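Enoyl-acyl carrier protein reductase (PDB 6KIA) probably catalyses the NADH-dependent reduction of enoyl-acyl carrier protein in fatty acid synthesis, as a triclosan-resistant reductase of the FabMG type. Local coordinates at residues A[211-216]-A[281-286]; A[268-273]-A[421-426]. All coordinates share one frame; numbering follows the deposited sequence.

Contact 1: A[211-216]-A[281-286]; sequences NTFLHL and IKATVY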
loop_
_atom_site.group_PDB
_atom_site.type_symbol
_atom_site.label_atom_id
_atom_site.label_comp_id
_atom_site.label_asym_id
_atom_site.label_seq_id
_atom_site.Cartn_x
_atom_site.Cartn_y
_atom_site.Cartn_z
ATOM N N ASN A 211 8.732 -1.371 -9.899
ATOM C CA ASN A 211 9.129 -0.876 -11.215
ATOM C C ASN A 211 8.064 -0.053 -11.948
ATOM O O ASN A 211 8.397 0.803 -12.757
ATOM C CB ASN A 211 9.577 -2.048 -12.075
ATOM C CG ASN A 211 10.838 -2.694 -11.532
ATOM O OD1 ASN A 211 11.584 -2.069 -10.775
ATOM N ND2 ASN A 211 11.079 -3.945 -11.905
ATOM N N THR A 212 6.792 -0.296 -11.650
ATOM C CA THR A 212 5.709 0.544 -12.150
ATOM C C THR A 212 5.905 2.038 -11.808
ATOM O O THR A 212 5.480 2.898 -12.578
ATOM C CB THR A 212 4.357 0.097 -11.577
ATOM O OG1 THR A 212 4.472 -0.026 -10.152
ATOM C CG2 THR A 212 3.961 -1.260 -12.140
ATOM N N PHE A 213 6.504 2.346 -10.651
ATOM C CA PHE A 213 6.798 3.737 -10.279
ATOM C C PHE A 213 7.836 4.325 -11.207
ATOM O O PHE A 213 7.730 5.481 -11.616
ATOM C CB PHE A 213 7.266 3.812 -8.825
ATOM C CG PHE A 213 7.249 5.191 -8.223
ATOM C CD1 PHE A 213 6.137 6.034 -8.344
ATOM C CD2 PHE A 213 8.299 5.599 -7.420
ATOM C CE1 PHE A 213 6.117 7.291 -7.724
ATOM C CE2 PHE A 213 8.289 6.852 -6.810
ATOM C CZ PHE A 213 7.191 7.695 -6.951
ATOM N N LEU A 214 8.843 3.515 -11.541
ATOM C CA LEU A 214 9.865 3.956 -12.478
ATOM C C LEU A 214 9.236 4.186 -13.843
ATOM O O LEU A 214 9.566 5.160 -14.515
ATOM C CB LEU A 214 11.010 2.938 -12.601
ATOM C CG LEU A 214 12.043 3.303 -13.682
ATOM C CD1 LEU A 214 12.815 4.566 -13.281
ATOM C CD2 LEU A 214 12.994 2.149 -13.973
ATOM N N HIS A 215 8.331 3.298 -14.257
ATOM C CA HIS A 215 7.703 3.429 -15.567
ATOM C C HIS A 215 6.814 4.651 -15.595
ATOM O O HIS A 215 6.658 5.289 -16.630
ATOM C CB HIS A 215 6.895 2.185 -15.913
ATOM C CG HIS A 215 7.738 0.960 -16.014
ATOM N ND1 HIS A 215 8.996 0.979 -16.578
ATOM C CD2 HIS A 215 7.526 -0.311 -15.595
ATOM C CE1 HIS A 215 9.521 -0.231 -16.506
ATOM N NE2 HIS A 215 8.650 -1.032 -15.917
ATOM N N LEU A 216 6.257 4.991 -14.440
ATOM C CA LEU A 216 5.467 6.203 -14.325
ATOM C C LEU A 216 6.339 7.431 -14.492
ATOM O O LEU A 216 6.019 8.333 -15.278
ATOM C CB LEU A 216 4.769 6.243 -12.967
ATOM C CG LEU A 216 4.165 7.588 -12.562
ATOM C CD1 LEU A 216 3.160 8.118 -13.609
ATOM C CD2 LEU A 216 3.551 7.464 -11.182
ATOM N N ILE A 281 13.884 15.382 -9.792
ATOM C CA ILE A 281 12.481 14.981 -9.869
ATOM C C ILE A 281 11.885 14.879 -8.453
ATOM O O ILE A 281 12.463 14.255 -7.553
ATOM C CB ILE A 281 12.332 13.638 -10.615
ATOM C CG1 ILE A 281 13.010 13.694 -11.995
ATOM C CG2 ILE A 281 10.852 13.223 -10.726
ATOM C CD1 ILE A 281 13.282 12.317 -12.570
ATOM N N LYS A 282 10.747 15.529 -8.246
ATOM C CA LYS A 282 10.092 15.542 -6.934
ATOM C C LYS A 282 9.210 14.302 -6.732
ATOM O O LYS A 282 7.976 14.361 -6.849
ATOM C CB LYS A 282 9.258 16.809 -6.771
ATOM C CG LYS A 282 10.072 18.112 -6.740
ATOM C CD LYS A 282 11.241 18.039 -5.781
ATOM C CE LYS A 282 12.112 19.289 -5.880
ATOM N NZ LYS A 282 13.406 19.126 -5.147
ATOM N N ALA A 283 9.857 13.181 -6.448
ATOM C CA ALA A 283 9.181 11.906 -6.205
ATOM C C ALA A 283 9.388 11.500 -4.747
ATOM O O ALA A 283 10.522 11.488 -4.265
ATOM C CB ALA A 283 9.717 10.834 -7.160
ATOM N N THR A 284 8.298 11.187 -4.042
ATOM C CA THR A 284 8.369 10.864 -2.633
ATOM C C THR A 284 7.559 9.595 -2.337
ATOM O O THR A 284 6.379 9.491 -2.700
ATOM C CB THR A 284 7.857 12.035 -1.760
ATOM O OG1 THR A 284 8.657 13.215 -2.006
ATOM C CG2 THR A 284 7.911 11.682 -0.261
ATOM N N VAL A 285 8.204 8.642 -1.679
ATOM C CA VAL A 285 7.511 7.487 -1.119
ATOM C C VAL A 285 7.105 7.809 0.296
ATOM O O VAL A 285 7.938 8.205 1.115
ATOM C CB VAL A 285 8.396 6.222 -1.100
ATOM C CG1 VAL A 285 7.698 5.088 -0.341
ATOM C CG2 VAL A 285 8.758 5.805 -2.528
ATOM N N TYR A 286 5.819 7.656 0.586
ATOM C CA TYR A 286 5.327 7.880 1.938
ATOM C C TYR A 286 5.121 6.545 2.586
ATOM O O TYR A 286 4.221 5.805 2.199
ATOM C CB TYR A 286 4.023 8.700 1.921
ATOM C CG TYR A 286 4.219 10.121 1.424
ATOM C CD1 TYR A 286 4.131 10.427 0.060
ATOM C CD2 TYR A 286 4.531 11.132 2.306
ATOM C CE1 TYR A 286 4.325 11.724 -0.383
ATOM C CE2 TYR A 286 4.727 12.434 1.872
ATOM C CZ TYR A 286 4.618 12.722 0.550
ATOM O OH TYR A 286 4.818 14.037 0.154
#
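Phe-213, on helix 196-219, faces Ala-283 on strand 283-287, and their CA atoms, 9.4 Å apart, are the nearest pair between the two backbones. No hydrogen bond spans that distance; one aromatic ring bridges it instead. The side chain of Phe-213 leaves the helix toward the strand, and with CG swung anti to the backbone N (chi1 -165°) the ring reaches outward from the helix, far end foremost. Its CZ atom meets the methyl CB of Ala-283 at 4.0 Å. One corner along, CE2 comes to 4.4 Å from CG2 of Val-285, a looser touch. Both methyl groups approach the ring obliquely. Ala-283 and Val-285, two residues apart on the strand, both offer methyls to the ring, but Val-285 is turned less squarely to the helix than Ala-283 and reaches the ring with CG2. Thr-284, between them, starts away from the helix. Its hydroxyl is held elsewhere, bonded to the carbonyl of Gly-419. The result is a small, wholly apolar and buried contact of 112 Å² in which a long side chain on the helix meets short ones on the sheet. Around it, the Phe-213 ring also meets His-159 edge-to-face and packs on Ala-238 of strand 234-240, while Leu-269 of helix 263-278 touches both Phe-213 and Val-285. Helix 196-219 thus packs against one face of the largely parallel, Rossmann-like sheet, beside helix 263-278 and over the neighbouring strands 234-240 and 283-287.

Contact 2: A[268-273]-A[421-426]; sequences RLERIA and VLWLSH
Glu-270 lays the length of its side chain across Val-421, the two crossing at about a right angle. Its CB lies 4.0 Å from CG2 of Val-421, and its CG sits at the same distance, 4.0 Å, from CG1 of that valine. The isopropyl fork therefore takes the aliphatic part of the glutamate against both its branches. With CG beside the backbone N (chi1 -68°) and the chain extended beyond it, the carboxylate is carried past the valine: OE2 is 3.9 Å from CG1 of Val-421 and 4.0 Å from CH2 of Trp-423. The carboxylate and indole planes stand 56° apart, and the oxygen meets the indole obliquely, in van der Waals contact.

The polar partners of the buried glutamate lie one shell out: OE2 pairs with ND1 of His-242 and ND2 of Asn-287, two hydrogen bonds that would limit rotation of the carboxylate. His-242 also meets the tryptophan: its carbonyl O is hydrogen-bonded to Trp-423 NE1 and its ring meets the indole. At the backbone, Leu-422 bonds to Val-285 and Asn-287, setting strand 421-423 parallel to strand 283-287, with helix 263-278 packed over the pair.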
loop_
_atom_site.group_PDB
_atom_site.type_symbol
_atom_site.label_atom_id
_atom_site.label_comp_id
_atom_site.label_asym_id
_atom_site.label_seq_id
_atom_site.Cartn_x
_atom_site.Cartn_y
_atom_site.Cartn_z
ATOM N N ARG A 268 12.953 -1.398 -3.074
ATOM C CA ARG A 268 13.307 -1.027 -4.438
ATOM C C ARG A 268 12.528 0.225 -4.872
ATOM O O ARG A 268 13.064 1.112 -5.539
ATOM C CB ARG A 268 13.025 -2.179 -5.397
ATOM C CG ARG A 268 13.479 -1.916 -6.818
ATOM C CD ARG A 268 13.248 -3.132 -7.708
ATOM N NE ARG A 268 13.772 -2.893 -9.047
ATOM C CZ ARG A 268 15.035 -3.107 -9.409
ATOM N NH1 ARG A 268 15.909 -3.611 -8.544
ATOM N NH2 ARG A 268 15.415 -2.837 -10.645
ATOM N N LEU A 269 11.276 0.307 -4.440
ATOM C CA LEU A 269 10.452 1.498 -4.662
ATOM C C LEU A 269 11.110 2.746 -4.067
ATOM O O LEU A 269 11.205 3.799 -4.727
ATOM C CB LEU A 269 9.063 1.288 -4.051
ATOM C CG LEU A 269 8.071 2.452 -4.117
ATOM C CD1 LEU A 269 7.580 2.638 -5.556
ATOM C CD2 LEU A 269 6.908 2.210 -3.149
ATOM N N GLU A 270 11.569 2.619 -2.828
ATOM C CA GLU A 270 12.311 3.705 -2.184
ATOM C C GLU A 270 13.537 4.111 -3.003
ATOM O O GLU A 270 13.783 5.302 -3.224
ATOM C CB GLU A 270 12.741 3.298 -0.781
ATOM C CG GLU A 270 11.582 3.155 0.175
ATOM C CD GLU A 270 11.987 2.529 1.483
ATOM O OE1 GLU A 270 13.083 1.925 1.544
ATOM O OE2 GLU A 270 11.195 2.609 2.434
ATOM N N ARG A 271 14.308 3.117 -3.450
ATOM C CA ARG A 271 15.503 3.432 -4.245
ATOM C C ARG A 271 15.169 4.167 -5.553
ATOM O O ARG A 271 15.901 5.065 -5.969
ATOM C CB ARG A 271 16.304 2.170 -4.549
ATOM C CG ARG A 271 16.972 1.583 -3.324
ATOM C CD ARG A 271 18.011 0.508 -3.666
ATOM N NE ARG A 271 17.512 -0.584 -4.505
ATOM C CZ ARG A 271 16.908 -1.675 -4.044
ATOM N NH1 ARG A 271 16.704 -1.825 -2.740
ATOM N NH2 ARG A 271 16.510 -2.611 -4.892
ATOM N N ILE A 272 14.073 3.784 -6.201
ATOM C CA ILE A 272 13.627 4.490 -7.403
ATOM C C ILE A 272 13.348 5.967 -7.086
ATOM O O ILE A 272 13.788 6.877 -7.822
ATOM C CB ILE A 272 12.373 3.813 -8.013
ATOM C CG1 ILE A 272 12.747 2.458 -8.617
ATOM C CG2 ILE A 272 11.730 4.706 -9.087
ATOM C CD1 ILE A 272 11.559 1.540 -8.858
ATOM N N ALA A 273 12.663 6.216 -5.969
ATOM C CA ALA A 273 12.406 7.604 -5.547
ATOM C C ALA A 273 13.701 8.371 -5.285
ATOM O O ALA A 273 13.832 9.536 -5.670
ATOM C CB ALA A 273 11.525 7.645 -4.297
ATOM N N VAL A 421 11.887 9.923 0.585
ATOM C CA VAL A 421 11.282 8.864 1.398
ATOM C C VAL A 421 10.957 9.406 2.781
ATOM O O VAL A 421 11.844 9.903 3.491
ATOM C CB VAL A 421 12.214 7.627 1.542
ATOM C CG1 VAL A 421 11.473 6.514 2.270
ATOM C CG2 VAL A 421 12.738 7.134 0.186
ATOM N N LEU A 422 9.680 9.347 3.156
ATOM C CA LEU A 422 9.215 9.910 4.409
ATOM C C LEU A 422 8.264 8.952 5.106
ATOM O O LEU A 422 7.349 8.415 4.477
ATOM C CB LEU A 422 8.507 11.246 4.182
ATOM C CG LEU A 422 9.355 12.365 3.571
ATOM C CD1 LEU A 422 8.476 13.565 3.217
ATOM C CD2 LEU A 422 10.438 12.741 4.584
ATOM N N TRP A 423 8.476 8.750 6.395
ATOM C CA TRP A 423 7.550 7.945 7.189
ATOM C C TRP A 423 6.442 8.814 7.787
ATOM O O TRP A 423 6.716 9.855 8.417
ATOM C CB TRP A 423 8.287 7.210 8.316
ATOM C CG TRP A 423 8.845 5.848 8.027
ATOM C CD1 TRP A 423 8.367 4.651 8.496
ATOM C CD2 TRP A 423 10.014 5.533 7.253
ATOM N NE1 TRP A 423 9.172 3.627 8.083
ATOM C CE2 TRP A 423 10.176 4.127 7.293
ATOM C CE3 TRP A 423 10.926 6.293 6.520
ATOM C CZ2 TRP A 423 11.222 3.472 6.636
ATOM C CZ3 TRP A 423 11.982 5.631 5.872
ATOM C CH2 TRP A 423 12.115 4.245 5.931
ATOM N N LEU A 424 5.198 8.358 7.625
ATOM C CA LEU A 424 4.051 8.928 8.318
ATOM C C LEU A 424 3.673 7.948 9.420
ATOM O O LEU A 424 3.003 6.951 9.155
ATOM C CB LEU A 424 2.877 9.135 7.350
ATOM C CG LEU A 424 3.215 9.941 6.086
ATOM C CD1 LEU A 424 1.970 10.108 5.233
ATOM C CD2 LEU A 424 3.764 11.314 6.495
ATOM N N SER A 425 4.152 8.176 10.644
ATOM C CA SER A 425 3.839 7.248 11.742
ATOM C C SER A 425 2.661 7.757 12.577
ATOM O O SER A 425 2.060 8.775 12.229
ATOM C CB SER A 425 5.089 7.010 12.599
ATOM O OG SER A 425 6.037 6.273 11.825
ATOM N N HIS A 426 2.316 7.060 13.671
ATOM C CA HIS A 426 1.130 7.414 14.422
ATOM C C HIS A 426 1.182 8.811 15.010
ATOM O O HIS A 426 0.138 9.409 15.231
ATOM C CB HIS A 426 0.880 6.425 15.571
ATOM C CG HIS A 426 0.385 5.098 15.109
ATOM N ND1 HIS A 426 -0.052 4.115 15.984
ATOM C CD2 HIS A 426 0.246 4.576 13.867
ATOM C CE1 HIS A 426 -0.419 3.051 15.297
ATOM N NE2 HIS A 426 -0.255 3.302 14.004
#

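Both contacts are buried, and both join a helix to the same sheet, where strands 283-287 and 421-423 are parallel neighbours. Their centres are 10 Å apart, and their segments alternate along the chain. Contact 1 is entirely apolar, whereas contact 2 adds a carboxylate whose hydrogen bonds run to residues beyond its own segments. The two also meet directly: Val-285 CG2 packs against Ala-273 CB at 3.8 Å, and Asn-211 OD1 probably accepts a hydrogen bond from Arg-268 NE, so helices 196-219 and 263-278 hold to each other as well as to the sheet. The bound NADH lies near both strands, roughly 8 Å from the Val-285 side chain and 9 Å from that of Trp-423.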